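Local coordinates for protein frutapin (Artocarpus altilis, PDB 5TQZ) that binds alpha-D-glucopyranose at one end of its beta-prism and probably acts as a carbohydrate-recognising lectin of the jacalin family, at residues Gly12-Asn17 with Thr92-Val97; Asn17-Gly22 with Gly135-Leu140. All coordinates share one frame; numbering follows the deposited sequence.

How the interactions relate
Both contacts border the glucose site. In interaction 1, the glycine-rich loop that ends at N17 leans on T94 and P95 and presents the G16 amide to the sugar. In interaction 2, strand 17-20, which starts at that same N17, pairs with the strand leading into the loop that carries D139 and L140. The centres of the two contacts lie about 11 Å apart, and R136 bridges them: R136 NE lies 2.9 Å from G15 O and R136 NH2 2.9 Å from G16 O, both probable hydrogen bonds. R136 thus ties the strand that leads to the D139-L140 loop to the glycine-rich loop, while D142 OD2 supplies a further hydrogen bond to the glucose.

Interaction 1. Residues Gly12-Asn17 with Thr92-Val97; sequences GGPGGN and TRTPVV. With GLC (alpha-D-glucopyranose), chain E.
T94 meets the glycine-rich loop with a methyl that packs and a hydroxyl that is bridged by water. T94 CB lies 3.7 Å from P14 CD. From there T94 CG2 continues along the proline ring, 3.9 Å from P14 CD and slightly farther from P14 CG, and the two side chains pass at an oblique angle. The other branch, OG1, sits between the backbone N and the carbonyl carbon (chi1 54°), which turns it toward G15 and the glucose. It reaches neither directly. Instead it donates to a water 2.8 Å from T94 OG1, which also accepts from G15 N and donates to P95 O at 2.7 Å. Threonine suits this place because it offers a methyl and a hydroxyl on one carbon.

Beside the water, the chains come close at G13, where the lack of a side chain leaves room for the P95 carbonyl. G13 CA makes a CH...O contact with P95 O at 3.3 Å, and P95 CG rests 3.9 Å from the same G13 CA. The contact joins two sheets of the beta-prism fold of jacalin-like lectins, since strands 6-12 and 95-104 belong to different sheets. Farther along the loop, G16 N donates to GLC O3 (2.9 Å, 161° at the hydrogen), and G15, without a side chain, lets the sugar come to 3.6 Å between G15 CA and GLC O4. With no direct hydrogen bond across the segments, the loop rests here on apolar contact, one CH...O contact and a triply bonded water, which probably helps set the G15 backbone beside the sugar.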
loop_
_atom_site.group_PDB
_atom_site.type_symbol
_atom_site.label_atom_id
_atom_site.label_comp_id
_atom_site.label_asym_id
_atom_site.label_seq_id
_atom_site.Cartn_x
_atom_site.Cartn_y
_atom_site.Cartn_z
ATOM N N GLY A 12 17.159 0.182 -19.016
ATOM C CA GLY A 12 17.522 -0.417 -20.304
ATOM C C GLY A 12 16.837 0.404 -21.381
ATOM O O GLY A 12 16.509 1.607 -21.205
ATOM N N GLY A 13 16.647 -0.191 -22.529
ATOM C CA GLY A 13 16.348 0.548 -23.693
ATOM C C GLY A 13 15.073 0.134 -24.327
ATOM O O GLY A 13 14.386 -0.763 -23.831
ATOM N N PRO A 14 14.646 0.809 -25.379
ATOM C CA PRO A 14 13.231 0.652 -25.980
ATOM C C PRO A 14 13.136 -0.467 -26.990
ATOM O O PRO A 14 12.098 -0.776 -27.595
ATOM C CB PRO A 14 12.982 2.087 -26.510
ATOM C CG PRO A 14 14.299 2.379 -27.048
ATOM C CD PRO A 14 15.339 1.944 -26.042
ATOM N N GLY A 15 14.168 -1.288 -27.148
ATOM C CA GLY A 15 14.086 -2.413 -28.157
ATOM C C GLY A 15 13.295 -3.654 -27.678
ATOM O O GLY A 15 12.947 -3.764 -26.453
ATOM N N GLY A 16 13.194 -4.632 -28.579
ATOM C CA GLY A 16 12.526 -5.910 -28.354
ATOM C C GLY A 16 11.019 -5.621 -28.145
ATOM O O GLY A 16 10.575 -4.585 -28.451
ATOM N N ASN A 17 10.324 -6.577 -27.575
ATOM C CA ASN A 17 8.866 -6.409 -27.209
ATOM C C ASN A 17 8.675 -6.405 -25.680
ATOM O O ASN A 17 9.286 -7.160 -24.901
ATOM C CB ASN A 17 8.040 -7.510 -27.822
ATOM C CG ASN A 17 8.350 -7.728 -29.305
ATOM O OD1 ASN A 17 8.440 -6.780 -30.017
ATOM N ND2 ASN A 17 8.432 -8.926 -29.749
ATOM N N THR A 92 22.580 -2.642 -31.614
ATOM C CA THR A 92 23.554 -1.485 -32.026
ATOM C C THR A 92 23.028 -0.117 -31.687
ATOM O O THR A 92 23.824 0.885 -31.549
ATOM C CB THR A 92 23.781 -1.538 -33.566
ATOM O OG1 THR A 92 24.092 -2.912 -33.851
ATOM C CG2 THR A 92 24.948 -0.779 -34.017
ATOM N N ARG A 93 21.682 -0.013 -31.605
ATOM C CA ARG A 93 21.052 1.321 -31.496
ATOM C C ARG A 93 20.565 1.611 -30.163
ATOM O O ARG A 93 20.390 2.767 -29.932
ATOM C CB ARG A 93 19.890 1.457 -32.494
ATOM C CG ARG A 93 20.293 1.229 -33.836
ATOM C CD ARG A 93 19.027 1.423 -34.735
ATOM N NE ARG A 93 19.436 1.683 -36.012
ATOM C CZ ARG A 93 19.460 2.882 -36.590
ATOM N NH1 ARG A 93 18.891 3.949 -35.929
ATOM N NH2 ARG A 93 19.767 2.938 -37.798
ATOM N N THR A 94 20.259 0.613 -29.255
ATOM C CA THR A 94 19.573 0.847 -28.077
ATOM C C THR A 94 20.247 0.022 -26.983
ATOM O O THR A 94 20.788 -1.054 -27.290
ATOM C CB THR A 94 18.003 0.574 -28.235
ATOM O OG1 THR A 94 17.673 -0.732 -28.748
ATOM C CG2 THR A 94 17.535 1.584 -29.201
ATOM N N PRO A 95 20.331 0.560 -25.753
ATOM C CA PRO A 95 20.863 -0.207 -24.669
ATOM C C PRO A 95 20.054 -1.412 -24.220
ATOM O O PRO A 95 18.902 -1.428 -24.437
ATOM C CB PRO A 95 21.001 0.817 -23.483
ATOM C CG PRO A 95 20.028 1.833 -23.818
ATOM C CD PRO A 95 19.743 1.844 -25.300
ATOM N N VAL A 96 20.727 -2.516 -23.855
ATOM C CA VAL A 96 20.105 -3.693 -23.280
ATOM C C VAL A 96 20.607 -3.870 -21.912
ATOM O O VAL A 96 21.512 -3.142 -21.544
ATOM C CB VAL A 96 20.377 -4.901 -24.091
ATOM C CG1 VAL A 96 19.925 -4.646 -25.561
ATOM C CG2 VAL A 96 21.834 -5.359 -24.046
ATOM N N VAL A 97 20.140 -4.899 -21.183
ATOM C CA VAL A 97 20.681 -5.159 -19.796
ATOM C C VAL A 97 21.858 -6.043 -20.072
ATOM O O VAL A 97 21.665 -7.187 -20.611
ATOM C CB VAL A 97 19.562 -5.816 -18.986
ATOM C CG1 VAL A 97 20.116 -6.211 -17.586
ATOM C CG2 VAL A 97 18.301 -4.927 -18.968
HETATM C C1 GLC E . 15.981 -8.236 -31.121
HETATM C C2 GLC E . 15.225 -6.987 -31.611
HETATM C C3 GLC E . 15.772 -5.655 -31.038
HETATM C C4 GLC E . 16.289 -5.816 -29.621
HETATM C C5 GLC E . 17.441 -6.784 -29.725
HETATM C C6 GLC E . 17.922 -7.367 -28.443
HETATM O O1 GLC E . 16.313 -9.413 -31.909
HETATM O O2 GLC E . 15.012 -6.841 -33.013
HETATM O O3 GLC E . 14.695 -4.722 -31.036
HETATM O O4 GLC E . 16.773 -4.561 -29.148
HETATM O O5 GLC E . 17.220 -7.905 -30.562
HETATM O O6 GLC E . 16.825 -7.898 -27.670
HETATM O O HOH W 1 16.977 -1.793 -26.291
#

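Interaction 2. Residues Asn17-Gly22 with Gly135-Leu140; sequences NEWDDG and GRTGDL. With GLC (alpha-D-glucopyranose), chain E.
The indole of W19 folds back over the main chain of its partner strand: G135 N lies 3.3 Å above the middle of the ring, and G135 CA makes a CH-pi contact with the six-membered ring of W19 (3.9 Å to its centroid). A first torsion of 62° swings the ring over the chain, and glycine fits there because it has no side chain to stand between indole and backbone. W19 NE1 donates to T137 OG1 at 2.9 Å, with the hydroxyl 24° out of the indole plane; this bond gives the indole N-H a partner and helps to fix the ring's rotation. H57 also stacks on W19.

Strand 17-20 is the outermost strand of one antiparallel sheet of the beta-prism fold, held by the backbone bonds of the N17-T137 and W19-G135 pairs either side of the non-hydrogen-bonded E18-R136. The R136 chain bends at chi3 (63°), which brings one guanidinium face over E18 N, toward the rim of the group, while NE and NH2 donate to the carbonyls G15 O and G16 O. Past T137, L140 N donates to GLC O6 at 2.8 Å, and glycine at 138 leaves room for GLC O6, 3.2 Å from G138 CA.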
loop_
_atom_site.group_PDB
_atom_site.type_symbol
_atom_site.label_atom_id
_atom_site.label_comp_id
_atom_site.label_asym_id
_atom_site.label_seq_id
_atom_site.Cartn_x
_atom_site.Cartn_y
_atom_site.Cartn_z
ATOM N N ASN A 17 10.324 -6.577 -27.575
ATOM C CA ASN A 17 8.866 -6.409 -27.209
ATOM C C ASN A 17 8.675 -6.405 -25.680
ATOM O O ASN A 17 9.286 -7.160 -24.901
ATOM C CB ASN A 17 8.040 -7.510 -27.822
ATOM C CG ASN A 17 8.350 -7.728 -29.305
ATOM O OD1 ASN A 17 8.440 -6.780 -30.017
ATOM N ND2 ASN A 17 8.432 -8.926 -29.749
ATOM N N GLU A 18 7.751 -5.524 -25.270
ATOM C CA GLU A 18 7.357 -5.394 -23.785
ATOM C C GLU A 18 6.620 -6.634 -23.231
ATOM O O GLU A 18 5.856 -7.396 -23.930
ATOM C CB GLU A 18 6.510 -4.123 -23.599
ATOM C CG GLU A 18 5.028 -4.292 -23.987
ATOM C CD GLU A 18 4.231 -3.023 -24.236
ATOM O OE1 GLU A 18 4.368 -2.290 -23.276
ATOM O OE2 GLU A 18 3.342 -2.773 -25.072
ATOM N N TRP A 19 6.793 -6.793 -21.919
ATOM C CA TRP A 19 6.125 -7.751 -21.089
ATOM C C TRP A 19 6.054 -7.277 -19.668
ATOM O O TRP A 19 6.794 -6.353 -19.176
ATOM C CB TRP A 19 6.771 -9.098 -21.206
ATOM C CG TRP A 19 8.197 -9.099 -20.759
ATOM C CD1 TRP A 19 9.338 -9.065 -21.599
ATOM C CD2 TRP A 19 8.725 -9.277 -19.434
ATOM N NE1 TRP A 19 10.402 -9.099 -20.895
ATOM C CE2 TRP A 19 10.134 -9.135 -19.564
ATOM C CE3 TRP A 19 8.208 -9.388 -18.136
ATOM C CZ2 TRP A 19 10.989 -9.349 -18.483
ATOM C CZ3 TRP A 19 9.123 -9.410 -17.082
ATOM C CH2 TRP A 19 10.479 -9.378 -17.270
ATOM N N ASP A 20 5.059 -7.856 -18.880
ATOM C CA ASP A 20 4.880 -7.424 -17.505
ATOM C C ASP A 20 4.288 -8.658 -16.870
ATOM O O ASP A 20 3.151 -9.028 -17.243
ATOM C CB ASP A 20 3.870 -6.244 -17.385
ATOM C CG ASP A 20 3.819 -5.701 -15.982
ATOM O OD1 ASP A 20 4.337 -6.249 -15.039
ATOM O OD2 ASP A 20 3.281 -4.522 -15.832
ATOM N N ASP A 21 5.014 -9.301 -15.959
ATOM C CA ASP A 21 4.503 -10.460 -15.303
ATOM C C ASP A 21 3.433 -10.087 -14.263
ATOM O O ASP A 21 2.638 -10.940 -13.732
ATOM C CB ASP A 21 5.588 -11.187 -14.520
ATOM C CG ASP A 21 6.667 -11.809 -15.420
ATOM O OD1 ASP A 21 6.405 -11.992 -16.646
ATOM O OD2 ASP A 21 7.713 -12.302 -14.825
ATOM N N GLY A 22 3.345 -8.838 -14.024
ATOM C CA GLY A 22 2.477 -8.404 -12.902
ATOM C C GLY A 22 3.012 -8.687 -11.514
ATOM O O GLY A 22 4.226 -8.771 -11.303
ATOM N N GLY A 135 9.546 -6.015 -18.114
ATOM C CA GLY A 135 10.727 -5.692 -18.976
ATOM C C GLY A 135 10.442 -5.619 -20.412
ATOM O O GLY A 135 9.319 -5.476 -20.845
ATOM N N ARG A 136 11.507 -5.849 -21.146
ATOM C CA ARG A 136 11.341 -5.953 -22.633
ATOM C C ARG A 136 12.356 -6.917 -23.082
ATOM O O ARG A 136 13.546 -6.806 -22.629
ATOM C CB ARG A 136 11.648 -4.552 -23.324
ATOM C CG ARG A 136 10.688 -3.322 -22.897
ATOM C CD ARG A 136 11.062 -2.023 -23.713
ATOM N NE ARG A 136 10.840 -2.245 -25.126
ATOM C CZ ARG A 136 9.630 -2.100 -25.692
ATOM N NH1 ARG A 136 8.504 -1.685 -25.015
ATOM N NH2 ARG A 136 9.409 -2.476 -26.918
ATOM N N THR A 137 11.966 -7.762 -24.030
ATOM C CA THR A 137 12.834 -8.816 -24.497
ATOM C C THR A 137 12.774 -8.914 -25.993
ATOM O O THR A 137 11.671 -9.063 -26.538
ATOM C CB THR A 137 12.552 -10.185 -23.896
ATOM O OG1 THR A 137 12.615 -10.094 -22.451
ATOM C CG2 THR A 137 13.485 -11.279 -24.500
ATOM N N GLY A 138 13.910 -9.029 -26.635
ATOM C CA GLY A 138 14.011 -9.450 -28.036
ATOM C C GLY A 138 14.807 -10.719 -28.213
ATOM O O GLY A 138 14.320 -11.763 -27.920
ATOM N N ASP A 139 16.005 -10.653 -28.797
ATOM C CA ASP A 139 16.961 -11.753 -28.554
ATOM C C ASP A 139 17.570 -11.626 -27.271
ATOM O O ASP A 139 18.171 -12.591 -26.783
ATOM C CB ASP A 139 18.048 -11.727 -29.607
ATOM C CG ASP A 139 17.552 -12.246 -30.907
ATOM O OD1 ASP A 139 17.023 -13.398 -30.845
ATOM O OD2 ASP A 139 17.619 -11.496 -31.931
ATOM N N LEU A 140 17.454 -10.477 -26.655
ATOM C CA LEU A 140 18.116 -10.140 -25.380
ATOM C C LEU A 140 17.093 -9.476 -24.462
ATOM O O LEU A 140 15.975 -9.053 -24.883
ATOM C CB LEU A 140 19.301 -9.091 -25.535
ATOM C CG LEU A 140 20.473 -9.721 -26.262
ATOM C CD1 LEU A 140 21.322 -8.648 -26.699
ATOM C CD2 LEU A 140 21.351 -10.669 -25.482
HETATM C C1 GLC E . 15.981 -8.236 -31.121
HETATM C C2 GLC E . 15.225 -6.987 -31.611
HETATM C C3 GLC E . 15.772 -5.655 -31.038
HETATM C C4 GLC E . 16.289 -5.816 -29.621
HETATM C C5 GLC E . 17.441 -6.784 -29.725
HETATM C C6 GLC E . 17.922 -7.367 -28.443
HETATM O O1 GLC E . 16.313 -9.413 -31.909
HETATM O O2 GLC E . 15.012 -6.841 -33.013
HETATM O O3 GLC E . 14.695 -4.722 -31.036
HETATM O O4 GLC E . 16.773 -4.561 -29.148
HETATM O O5 GLC E . 17.220 -7.905 -30.562
HETATM O O6 GLC E . 16.825 -7.898 -27.670
#